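Local coordinates for protein cytochrome c'' (Methylophilus methylotrophus, PDB 1GU2) that binds a single covalently attached heme c and probably carries electrons as a monomeric c-type cytochrome, at residues 9-14 with 87-92; 71-74 with 80-83. All coordinates share one frame; numbering follows the deposited sequence.

Interaction 1: residues 9-14 with 87-92; sequences VYKYTN and KVEDEF. With HEC (heme c), chain C.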
ATOM      1  N   VAL A   9      -9.536  -3.629  -4.539  1.00  9.94           N
ATOM      2  CA  VAL A   9      -8.948  -3.194  -5.824  1.00 10.76           C
ATOM      3  C   VAL A   9     -10.038  -2.767  -6.787  1.00 10.26           C
ATOM      4  O   VAL A   9      -9.938  -1.739  -7.438  1.00 10.84           O
ATOM      5  CB  VAL A   9      -8.109  -4.344  -6.426  1.00  9.71           C
ATOM      6  CG1 VAL A   9      -7.597  -3.995  -7.841  1.00 11.33           C
ATOM      7  CG2 VAL A   9      -6.926  -4.683  -5.571  1.00 11.21           C
ATOM      8  N   TYR A  10     -11.165  -3.531  -6.897  1.00 11.43           N
ATOM      9  CA  TYR A  10     -12.241  -3.096  -7.797  1.00 12.28           C
ATOM     10  C   TYR A  10     -12.876  -1.794  -7.366  1.00 11.89           C
ATOM     11  O   TYR A  10     -13.160  -0.918  -8.175  1.00 13.20           O
ATOM     12  CB  TYR A  10     -13.390  -4.101  -7.955  1.00 16.76           C
ATOM     13  CG  TYR A  10     -12.829  -5.447  -8.336  1.00 18.62           C
ATOM     14  CD1 TYR A  10     -12.885  -6.436  -7.353  1.00 17.70           C
ATOM     15  CD2 TYR A  10     -12.279  -5.715  -9.586  1.00 25.78           C
ATOM     16  CE1 TYR A  10     -12.389  -7.700  -7.612  1.00 18.10           C
ATOM     17  CE2 TYR A  10     -11.791  -6.995  -9.824  1.00 25.46           C
ATOM     18  CZ  TYR A  10     -11.856  -7.975  -8.849  1.00 20.76           C
ATOM     19  OH  TYR A  10     -11.352  -9.245  -9.107  1.00 25.79           O
ATOM     20  N   LYS A  11     -13.111  -1.671  -6.065  1.00 11.32           N
ATOM     21  CA  LYS A  11     -13.719  -0.461  -5.525  1.00 11.53           C
ATOM     22  C   LYS A  11     -12.886   0.758  -5.880  1.00 11.60           C
ATOM     23  O   LYS A  11     -13.379   1.746  -6.445  1.00 12.63           O
ATOM     24  CB  LYS A  11     -13.917  -0.567  -4.003  1.00 11.11           C
ATOM     25  CG  LYS A  11     -14.520   0.669  -3.397  1.00 15.72           C
ATOM     26  CD  LYS A  11     -14.773   0.562  -1.909  1.00 16.44           C
ATOM     27  CE  LYS A  11     -15.208   1.910  -1.347  1.00 21.95           C
ATOM     28  NZ  LYS A  11     -15.635   1.712   0.101  1.00 25.88           N
ATOM     29  N   TYR A  12     -11.594   0.730  -5.570  1.00 10.63           N
ATOM     30  CA  TYR A  12     -10.755   1.889  -5.850  1.00 10.19           C
ATOM     31  C   TYR A  12     -10.540   2.094  -7.350  1.00 10.78           C
ATOM     32  O   TYR A  12     -10.408   3.250  -7.809  1.00 11.40           O
ATOM     33  CB  TYR A  12      -9.407   1.778  -5.137  1.00  9.75           C
ATOM     34  CG  TYR A  12      -9.510   1.895  -3.629  1.00 12.02           C
ATOM     35  CD1 TYR A  12     -10.150   2.931  -3.013  1.00 17.34           C
ATOM     36  CD2 TYR A  12      -8.915   0.925  -2.834  1.00 14.02           C
ATOM     37  CE1 TYR A  12     -10.227   3.015  -1.608  1.00 21.50           C
ATOM     38  CE2 TYR A  12      -8.987   1.014  -1.438  1.00 16.72           C
ATOM     39  CZ  TYR A  12      -9.644   2.040  -0.847  1.00 22.64           C
ATOM     40  OH  TYR A  12      -9.695   2.098   0.525  1.00 31.85           O
ATOM     41  N   THR A  13     -10.535   1.009  -8.127  1.00 10.74           N
ATOM     42  CA  THR A  13     -10.426   1.198  -9.587  1.00 10.96           C
ATOM     43  C   THR A  13     -11.606   1.962 -10.129  1.00 11.06           C
ATOM     44  O   THR A  13     -11.446   2.890 -10.958  1.00 12.25           O
ATOM     45  CB  THR A  13     -10.359  -0.168 -10.274  1.00 11.84           C
ATOM     46  OG1 THR A  13      -9.129  -0.835  -9.886  1.00 12.46           O
ATOM     47  CG2 THR A  13     -10.352   0.034 -11.784  1.00 13.94           C
ATOM     48  N   ASN A  14     -12.801   1.601  -9.673  1.00 11.93           N
ATOM     49  CA  ASN A  14     -13.987   2.276 -10.194  1.00 11.92           C
ATOM     50  C   ASN A  14     -14.035   3.729  -9.745  1.00 12.29           C
ATOM     51  O   ASN A  14     -14.418   4.601 -10.563  1.00 12.54           O
ATOM     52  CB  ASN A  14     -15.220   1.474  -9.778  1.00 16.67           C
ATOM     53  CG  ASN A  14     -15.260   0.122 -10.470  1.00 20.66           C
ATOM     54  OD1 ASN A  14     -14.673  -0.099 -11.541  1.00 26.10           O
ATOM     55  ND2 ASN A  14     -15.976  -0.773  -9.806  1.00 24.06           N
ATOM     56  N   LYS A  87     -12.827  -0.964   9.188  1.00 17.49           N
ATOM     57  CA  LYS A  87     -11.904   0.062   9.593  1.00 22.28           C
ATOM     58  C   LYS A  87     -10.779   0.289   8.618  1.00 16.67           C
ATOM     59  O   LYS A  87     -10.155   1.344   8.667  1.00 15.25           O
ATOM     60  CB  LYS A  87     -11.278  -0.394  10.925  1.00 28.69           C
ATOM     61  CG  LYS A  87     -12.118  -0.294  12.171  1.00 47.03           C
ATOM     62  CD  LYS A  87     -11.371  -0.999  13.298  1.00 61.88           C
ATOM     63  CE  LYS A  87     -12.148  -2.141  13.911  1.00 69.79           C
ATOM     64  NZ  LYS A  87     -13.640  -2.128  13.715  1.00 81.78           N
ATOM     65  N   VAL A  88     -10.445  -0.677   7.751  1.00 15.13           N
ATOM     66  CA  VAL A  88      -9.155  -0.588   7.076  1.00 14.71           C
ATOM     67  C   VAL A  88      -9.119   0.535   6.060  1.00 13.64           C
ATOM     68  O   VAL A  88      -8.083   1.114   5.798  1.00 12.58           O
ATOM     69  CB  VAL A  88      -8.786  -1.941   6.444  1.00 15.31           C
ATOM     70  CG1 VAL A  88      -9.729  -2.256   5.270  1.00 16.51           C
ATOM     71  CG2 VAL A  88      -7.319  -1.944   6.023  1.00 17.32           C
ATOM     72  N   GLU A  89     -10.238   0.890   5.421  1.00 14.08           N
ATOM     73  CA  GLU A  89     -10.219   2.006   4.471  1.00 13.21           C
ATOM     74  C   GLU A  89      -9.910   3.308   5.181  1.00 11.74           C
ATOM     75  O   GLU A  89      -9.107   4.100   4.694  1.00 12.77           O
ATOM     76  CB  GLU A  89     -11.528   2.082   3.695  1.00 14.93           C
ATOM     77  CG  GLU A  89     -11.786   0.832   2.864  1.00 17.21           C
ATOM     78  CD  GLU A  89     -13.010   0.995   2.016  1.00 17.55           C
ATOM     79  OE1 GLU A  89     -14.047   0.410   2.434  1.00 24.42           O
ATOM     80  OE2 GLU A  89     -12.899   1.705   1.021  1.00 24.91           O
ATOM     81  N   ASP A  90     -10.534   3.551   6.334  1.00 12.20           N
ATOM     82  CA  ASP A  90     -10.239   4.746   7.118  1.00 13.50           C
ATOM     83  C   ASP A  90      -8.811   4.701   7.609  1.00 12.27           C
ATOM     84  O   ASP A  90      -8.115   5.720   7.646  1.00 13.19           O
ATOM     85  CB  ASP A  90     -11.254   4.795   8.277  1.00 20.48           C
ATOM     86  CG  ASP A  90     -12.698   4.944   7.879  1.00 34.13           C
ATOM     87  OD1 ASP A  90     -12.944   5.530   6.792  1.00 42.34           O
ATOM     88  OD2 ASP A  90     -13.614   4.501   8.654  1.00 58.07           O
ATOM     89  N   GLU A  91      -8.340   3.535   8.036  1.00 12.23           N
ATOM     90  CA  GLU A  91      -6.951   3.452   8.544  1.00 12.65           C
ATOM     91  C   GLU A  91      -5.950   3.734   7.440  1.00 12.51           C
ATOM     92  O   GLU A  91      -4.922   4.371   7.694  1.00 12.71           O
ATOM     93  CB  GLU A  91      -6.707   2.072   9.196  1.00 18.75           C
ATOM     94  CG  GLU A  91      -7.569   1.872  10.410  1.00 30.98           C
ATOM     95  CD  GLU A  91      -7.190   2.663  11.653  1.00 47.84           C
ATOM     96  OE1 GLU A  91      -6.042   3.164  11.753  1.00 46.04           O
ATOM     97  OE2 GLU A  91      -8.084   2.764  12.538  1.00 75.74           O
ATOM     98  N   PHE A  92      -6.201   3.277   6.218  1.00 12.29           N
ATOM     99  CA  PHE A  92      -5.274   3.529   5.119  1.00 12.65           C
ATOM    100  C   PHE A  92      -5.259   5.006   4.752  1.00 11.73           C
ATOM    101  O   PHE A  92      -4.210   5.589   4.515  1.00 10.66           O
ATOM    102  CB  PHE A  92      -5.644   2.661   3.914  1.00 15.85           C
ATOM    103  CG  PHE A  92      -4.615   2.550   2.782  1.00 15.12           C
ATOM    104  CD1 PHE A  92      -3.322   2.943   2.859  1.00 21.41           C
ATOM    105  CD2 PHE A  92      -4.996   1.959   1.602  1.00 16.39           C
ATOM    106  CE1 PHE A  92      -2.394   2.773   1.856  1.00 22.33           C
ATOM    107  CE2 PHE A  92      -4.124   1.752   0.549  1.00 19.13           C
ATOM    108  CZ  PHE A  92      -2.822   2.166   0.680  1.00 19.16           C
TER
HETATM  109 FE   HEC C 125       2.977   1.810   6.358  1.00  8.86          FE
HETATM  110  CHA HEC C 125       0.780   0.038   8.297  1.00 11.22           C
HETATM  111  CHB HEC C 125       1.168   0.987   3.586  1.00  9.35           C
HETATM  112  CHC HEC C 125       4.888   3.988   4.511  1.00  8.87           C
HETATM  113  CHD HEC C 125       4.981   2.321   9.096  1.00 10.79           C
HETATM  114  NA  HEC C 125       1.357   0.688   5.993  1.00  9.51           N
HETATM  115  C1A HEC C 125       0.548   0.025   6.932  1.00  9.86           C
HETATM  116  C2A HEC C 125      -0.539  -0.630   6.260  1.00 10.79           C
HETATM  117  C3A HEC C 125      -0.402  -0.407   4.942  1.00 10.23           C
HETATM  118  C4A HEC C 125       0.751   0.445   4.775  1.00  8.60           C
HETATM  119  CMA HEC C 125      -1.309  -0.899   3.786  1.00 11.73           C
HETATM  120  CAA HEC C 125      -1.641  -1.442   6.962  1.00 12.04           C
HETATM  121  CBA HEC C 125      -2.878  -0.588   7.294  1.00 13.76           C
HETATM  122  CGA HEC C 125      -3.934  -1.371   7.995  1.00 17.41           C
HETATM  123  O1A HEC C 125      -4.669  -0.777   8.814  1.00 31.97           O
HETATM  124  O2A HEC C 125      -4.080  -2.584   7.771  1.00 25.19           O
HETATM  125  NB  HEC C 125       3.001   2.382   4.434  1.00  8.74           N
HETATM  126  C1B HEC C 125       2.164   1.957   3.440  1.00  9.12           C
HETATM  127  C2B HEC C 125       2.443   2.702   2.219  1.00  9.56           C
HETATM  128  C3B HEC C 125       3.466   3.562   2.489  1.00  9.17           C
HETATM  129  C4B HEC C 125       3.829   3.336   3.869  1.00  8.74           C
HETATM  130  CMB HEC C 125       1.700   2.541   0.881  1.00 10.17           C
HETATM  131  CAB HEC C 125       4.174   4.574   1.558  1.00  9.95           C
HETATM  132  CBB HEC C 125       3.192   5.598   0.994  1.00 11.37           C
HETATM  133  NC  HEC C 125       4.608   2.914   6.729  1.00  9.72           N
HETATM  134  C1C HEC C 125       5.278   3.730   5.816  1.00  9.16           C
HETATM  135  C2C HEC C 125       6.482   4.248   6.430  1.00 10.19           C
HETATM  136  C3C HEC C 125       6.529   3.768   7.708  1.00 10.82           C
HETATM  137  C4C HEC C 125       5.365   2.950   7.902  1.00 10.06           C
HETATM  138  CMC HEC C 125       7.487   5.125   5.655  1.00 10.53           C
HETATM  139  CAC HEC C 125       7.616   3.913   8.773  1.00 12.00           C
HETATM  140  CBC HEC C 125       7.914   5.366   9.131  1.00 14.41           C
HETATM  141  ND  HEC C 125       2.894   1.284   8.278  1.00 10.23           N
HETATM  142  C1D HEC C 125       3.811   1.624   9.283  1.00 10.43           C
HETATM  143  C2D HEC C 125       3.299   1.229  10.568  1.00 11.65           C
HETATM  144  C3D HEC C 125       2.033   0.753  10.370  1.00 12.68           C
HETATM  145  C4D HEC C 125       1.833   0.667   8.940  1.00 11.22           C
HETATM  146  CMD HEC C 125       4.040   1.377  11.909  1.00 15.92           C
HETATM  147  CAD HEC C 125       1.001   0.430  11.481  1.00 15.71           C
HETATM  148  CBD HEC C 125       1.301  -0.903  12.212  1.00 16.14           C
HETATM  149  CGD HEC C 125       0.652  -2.114  11.575  1.00 19.42           C
HETATM  150  O1D HEC C 125       1.106  -3.276  11.788  1.00 16.65           O
HETATM  151  O2D HEC C 125      -0.365  -1.949  10.852  1.00 15.66           O
HETATM  152  O   HOH W   1      -8.732   3.986   1.944  1.00 19.85           O
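Lys11 and Glu89 form a salt bridge between two helices, 2-19 and 85-100, of this cytochrome c fold, with a water-mediated link through Tyr12 beside it; the backbones stay well apart, the nearest CA atoms, of Tyr12 and Glu89, being 10.3 Å from each other. Side chains therefore do the bridging. The lysine chain runs out fully extended, CG anti to the backbone N (chi1 179°), and meets the glutamate, also extended beyond CG, coming from the opposite direction. NZ of Lys11 donates to the syn lone pair of Glu89 OE2 at 2.9 Å and, weakly, to OE1 at 3.1 Å, which places the ammonium before both oxygens of the carboxylate. Tyr12 comes at a slant to the same glutamate, its hydroxyl near the aliphatic part: OH is 3.4 Å from Glu89 CG, and the ring and carboxylate planes stand 77° apart. The buried tyrosine ring also packs on Ala110 of helix 106-118. On the heme-facing side of helix 85-100, Val88 CG2 approaches propionate oxygen O2A of the heme, and heme methyl CMA lies over one face of the Phe92 ring, offset toward its rim. One water joins the helices, 2.6 Å from Tyr12 OH and donating to Glu89 O at 2.8 Å.

Interaction 2: residues 71-74 with 80-83; sequences PPLA and KRFT. With HEC (heme c), chain C.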
ATOM      1  N   PRO A  71       4.261  -6.185  11.132  1.00 12.15           N
ATOM      2  CA  PRO A  71       3.888  -7.389  10.393  1.00 12.22           C
ATOM      3  C   PRO A  71       3.829  -7.142   8.888  1.00 13.12           C
ATOM      4  O   PRO A  71       3.607  -6.008   8.397  1.00 11.73           O
ATOM      5  CB  PRO A  71       2.502  -7.690  10.975  1.00 14.13           C
ATOM      6  CG  PRO A  71       2.570  -7.166  12.390  1.00 13.96           C
ATOM      7  CD  PRO A  71       3.340  -5.838  12.213  1.00 12.64           C
ATOM      8  N   PRO A  72       3.955  -8.199   8.076  1.00 11.66           N
ATOM      9  CA  PRO A  72       3.906  -8.014   6.629  1.00 11.05           C
ATOM     10  C   PRO A  72       2.602  -7.362   6.165  1.00 10.47           C
ATOM     11  O   PRO A  72       1.538  -7.501   6.809  1.00 11.17           O
ATOM     12  CB  PRO A  72       4.000  -9.453   6.114  1.00 11.73           C
ATOM     13  CG  PRO A  72       4.721 -10.208   7.214  1.00 12.44           C
ATOM     14  CD  PRO A  72       4.183  -9.591   8.475  1.00 13.07           C
ATOM     15  N   LEU A  73       2.676  -6.678   5.014  1.00  9.93           N
ATOM     16  CA  LEU A  73       1.516  -6.108   4.351  1.00  9.52           C
ATOM     17  C   LEU A  73       0.782  -7.043   3.383  1.00  9.82           C
ATOM     18  O   LEU A  73      -0.422  -6.893   3.184  1.00 10.17           O
ATOM     19  CB  LEU A  73       1.930  -4.863   3.578  1.00  9.75           C
ATOM     20  CG  LEU A  73       2.526  -3.705   4.417  1.00 10.57           C
ATOM     21  CD1 LEU A  73       2.738  -2.476   3.540  1.00 10.89           C
ATOM     22  CD2 LEU A  73       1.644  -3.391   5.630  1.00 12.60           C
ATOM     23  N   ALA A  74       1.499  -8.019   2.790  1.00 10.18           N
ATOM     24  CA  ALA A  74       0.883  -8.869   1.783  1.00 10.15           C
ATOM     25  C   ALA A  74      -0.144  -9.804   2.389  1.00 10.30           C
ATOM     26  O   ALA A  74       0.186 -10.577   3.296  1.00 11.21           O
ATOM     27  CB  ALA A  74       1.968  -9.668   1.080  1.00 13.13           C
ATOM     28  N   LYS A  80      -4.418 -11.474   8.288  1.00 13.68           N
ATOM     29  CA  LYS A  80      -5.155 -10.419   9.012  1.00 13.97           C
ATOM     30  C   LYS A  80      -5.256  -9.108   8.238  1.00 12.49           C
ATOM     31  O   LYS A  80      -6.195  -8.316   8.447  1.00 12.87           O
ATOM     32  CB  LYS A  80      -4.504 -10.126  10.354  1.00 17.21           C
ATOM     33  CG  LYS A  80      -4.429 -11.361  11.264  1.00 27.48           C
ATOM     34  CD  LYS A  80      -3.943 -10.947  12.664  1.00 40.28           C
ATOM     35  CE  LYS A  80      -3.943 -12.177  13.548  1.00 52.20           C
ATOM     36  NZ  LYS A  80      -5.287 -12.549  14.064  1.00 81.06           N
ATOM     37  N   ARG A  81      -4.320  -8.848   7.326  1.00 12.46           N
ATOM     38  CA  ARG A  81      -4.414  -7.601   6.558  1.00 11.58           C
ATOM     39  C   ARG A  81      -5.683  -7.522   5.739  1.00 11.47           C
ATOM     40  O   ARG A  81      -5.967  -8.448   4.944  1.00 12.98           O
ATOM     41  CB  ARG A  81      -3.182  -7.441   5.653  1.00 11.53           C
ATOM     42  CG  ARG A  81      -1.835  -7.270   6.375  1.00 11.07           C
ATOM     43  CD  ARG A  81      -1.838  -6.029   7.259  1.00 12.57           C
ATOM     44  NE  ARG A  81      -0.505  -5.810   7.807  1.00 11.72           N
ATOM     45  CZ  ARG A  81      -0.270  -4.930   8.765  1.00 11.78           C
ATOM     46  NH1 ARG A  81       0.975  -4.785   9.186  1.00 12.30           N
ATOM     47  NH2 ARG A  81      -1.259  -4.218   9.290  1.00 12.04           N
ATOM     48  N   PHE A  82      -6.447  -6.466   5.919  1.00 11.25           N
ATOM     49  CA  PHE A  82      -7.710  -6.159   5.246  1.00 11.55           C
ATOM     50  C   PHE A  82      -8.896  -6.955   5.768  1.00 13.12           C
ATOM     51  O   PHE A  82     -10.031  -6.746   5.270  1.00 14.68           O
ATOM     52  CB  PHE A  82      -7.641  -6.221   3.718  1.00 13.11           C
ATOM     53  CG  PHE A  82      -6.534  -5.370   3.121  1.00 12.92           C
ATOM     54  CD1 PHE A  82      -5.304  -5.942   2.779  1.00 13.00           C
ATOM     55  CD2 PHE A  82      -6.710  -4.016   2.934  1.00 16.02           C
ATOM     56  CE1 PHE A  82      -4.276  -5.166   2.262  1.00 12.47           C
ATOM     57  CE2 PHE A  82      -5.700  -3.231   2.422  1.00 15.69           C
ATOM     58  CZ  PHE A  82      -4.443  -3.785   2.123  1.00 14.84           C
ATOM     59  N   THR A  83      -8.742  -7.806   6.806  1.00 12.97           N
ATOM     60  CA  THR A  83      -9.920  -8.502   7.333  1.00 12.93           C
ATOM     61  C   THR A  83     -10.858  -7.574   8.081  1.00 12.98           C
ATOM     62  O   THR A  83     -12.084  -7.842   8.084  1.00 14.41           O
ATOM     63  CB  THR A  83      -9.470  -9.677   8.200  1.00 13.51           C
ATOM     64  OG1 THR A  83      -8.752 -10.574   7.327  1.00 14.60           O
ATOM     65  CG2 THR A  83     -10.686 -10.391   8.805  1.00 14.70           C
TER
HETATM   66 FE   HEC C 125       2.977   1.810   6.358  1.00  8.86          FE
HETATM   67  CHA HEC C 125       0.780   0.038   8.297  1.00 11.22           C
HETATM   68  CHB HEC C 125       1.168   0.987   3.586  1.00  9.35           C
HETATM   69  CHC HEC C 125       4.888   3.988   4.511  1.00  8.87           C
HETATM   70  CHD HEC C 125       4.981   2.321   9.096  1.00 10.79           C
HETATM   71  NA  HEC C 125       1.357   0.688   5.993  1.00  9.51           N
HETATM   72  C1A HEC C 125       0.548   0.025   6.932  1.00  9.86           C
HETATM   73  C2A HEC C 125      -0.539  -0.630   6.260  1.00 10.79           C
HETATM   74  C3A HEC C 125      -0.402  -0.407   4.942  1.00 10.23           C
HETATM   75  C4A HEC C 125       0.751   0.445   4.775  1.00  8.60           C
HETATM   76  CMA HEC C 125      -1.309  -0.899   3.786  1.00 11.73           C
HETATM   77  CAA HEC C 125      -1.641  -1.442   6.962  1.00 12.04           C
HETATM   78  CBA HEC C 125      -2.878  -0.588   7.294  1.00 13.76           C
HETATM   79  CGA HEC C 125      -3.934  -1.371   7.995  1.00 17.41           C
HETATM   80  O1A HEC C 125      -4.669  -0.777   8.814  1.00 31.97           O
HETATM   81  O2A HEC C 125      -4.080  -2.584   7.771  1.00 25.19           O
HETATM   82  NB  HEC C 125       3.001   2.382   4.434  1.00  8.74           N
HETATM   83  C1B HEC C 125       2.164   1.957   3.440  1.00  9.12           C
HETATM   84  C2B HEC C 125       2.443   2.702   2.219  1.00  9.56           C
HETATM   85  C3B HEC C 125       3.466   3.562   2.489  1.00  9.17           C
HETATM   86  C4B HEC C 125       3.829   3.336   3.869  1.00  8.74           C
HETATM   87  CMB HEC C 125       1.700   2.541   0.881  1.00 10.17           C
HETATM   88  CAB HEC C 125       4.174   4.574   1.558  1.00  9.95           C
HETATM   89  CBB HEC C 125       3.192   5.598   0.994  1.00 11.37           C
HETATM   90  NC  HEC C 125       4.608   2.914   6.729  1.00  9.72           N
HETATM   91  C1C HEC C 125       5.278   3.730   5.816  1.00  9.16           C
HETATM   92  C2C HEC C 125       6.482   4.248   6.430  1.00 10.19           C
HETATM   93  C3C HEC C 125       6.529   3.768   7.708  1.00 10.82           C
HETATM   94  C4C HEC C 125       5.365   2.950   7.902  1.00 10.06           C
HETATM   95  CMC HEC C 125       7.487   5.125   5.655  1.00 10.53           C
HETATM   96  CAC HEC C 125       7.616   3.913   8.773  1.00 12.00           C
HETATM   97  CBC HEC C 125       7.914   5.366   9.131  1.00 14.41           C
HETATM   98  ND  HEC C 125       2.894   1.284   8.278  1.00 10.23           N
HETATM   99  C1D HEC C 125       3.811   1.624   9.283  1.00 10.43           C
HETATM  100  C2D HEC C 125       3.299   1.229  10.568  1.00 11.65           C
HETATM  101  C3D HEC C 125       2.033   0.753  10.370  1.00 12.68           C
HETATM  102  C4D HEC C 125       1.833   0.667   8.940  1.00 11.22           C
HETATM  103  CMD HEC C 125       4.040   1.377  11.909  1.00 15.92           C
HETATM  104  CAD HEC C 125       1.001   0.430  11.481  1.00 15.71           C
HETATM  105  CBD HEC C 125       1.301  -0.903  12.212  1.00 16.14           C
HETATM  106  CGD HEC C 125       0.652  -2.114  11.575  1.00 19.42           C
HETATM  107  O1D HEC C 125       1.106  -3.276  11.788  1.00 16.65           O
HETATM  108  O2D HEC C 125      -0.365  -1.949  10.852  1.00 15.66           O
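Arg81 reaches across from 80-83 to 71-74 and joins two backbone carbonyls to a heme propionate. Its chain bends at the CB-CG bond (chi2 -60°), turning the guanidinium toward the prolines. NE donates to Pro72 O at 2.8 Å, almost straight at 173°, with the oxygen in the guanidinium plane, while the donor is tilted from the carbonyl plane. NH1 meets Pro71 O at 3.0 Å; this oxygen too lies at the guanidinium edge, but the nitrogen sits well above the carbonyl plane, 52° out of it. The second N-H of NH1 and one N-H of NH2 turn to the heme: NH1 donates to O1D at 3.0 Å and NH2 to O2D at 2.9 Å, a paired, bidentate grip on one propionate. Both segments belong to the loop between strand 69-70 and helix 85-100, which in this c-type cytochrome lines the heme pocket near the axial ligand His53. Leu73, the next most buried by the contact, lays CD2 over one face of the guanidinium, 3.9 Å from Arg81 NH1. The same methyl rests on the porphyrin, 3.6 Å from heme C2A, and CD1 packs on the macrocycle beside it, so the leucine is wedged between heme and arginine; Phe112 and Leu116 of helix 106-118 also touch it. A leucine in place of Arg81 would probably leave the charge of this propionate (O1D, O2D) without the guanidinium that pairs with it and the carbonyls of Pro71 and Pro72 without these donors. Pro72 O also accepts from Asn78 ND2. Pro71 crosses the arginine at about a right angle and brings its ring CD within 3.4 Å of heme O1D.

Interaction 1 is partly buried and joins two helices far apart in sequence, whereas interaction 2 is a buried contact within one loop, lying inside the chain span that interaction 1 bridges. Each uses a basic side chain: the lysine of 9-14 is exposed and pairs with a glutamate of the protein, while the arginine of 80-83 is buried and divides its bonds between main-chain oxygens and the heme. Water takes part in the first; in the second, a leucine methyl touches both guanidinium and porphyrin. Helix 106-118 packs against both, and both touch the heme. They meet directly where Val88 CG2 packs 3.8 Å from Phe82 CD2.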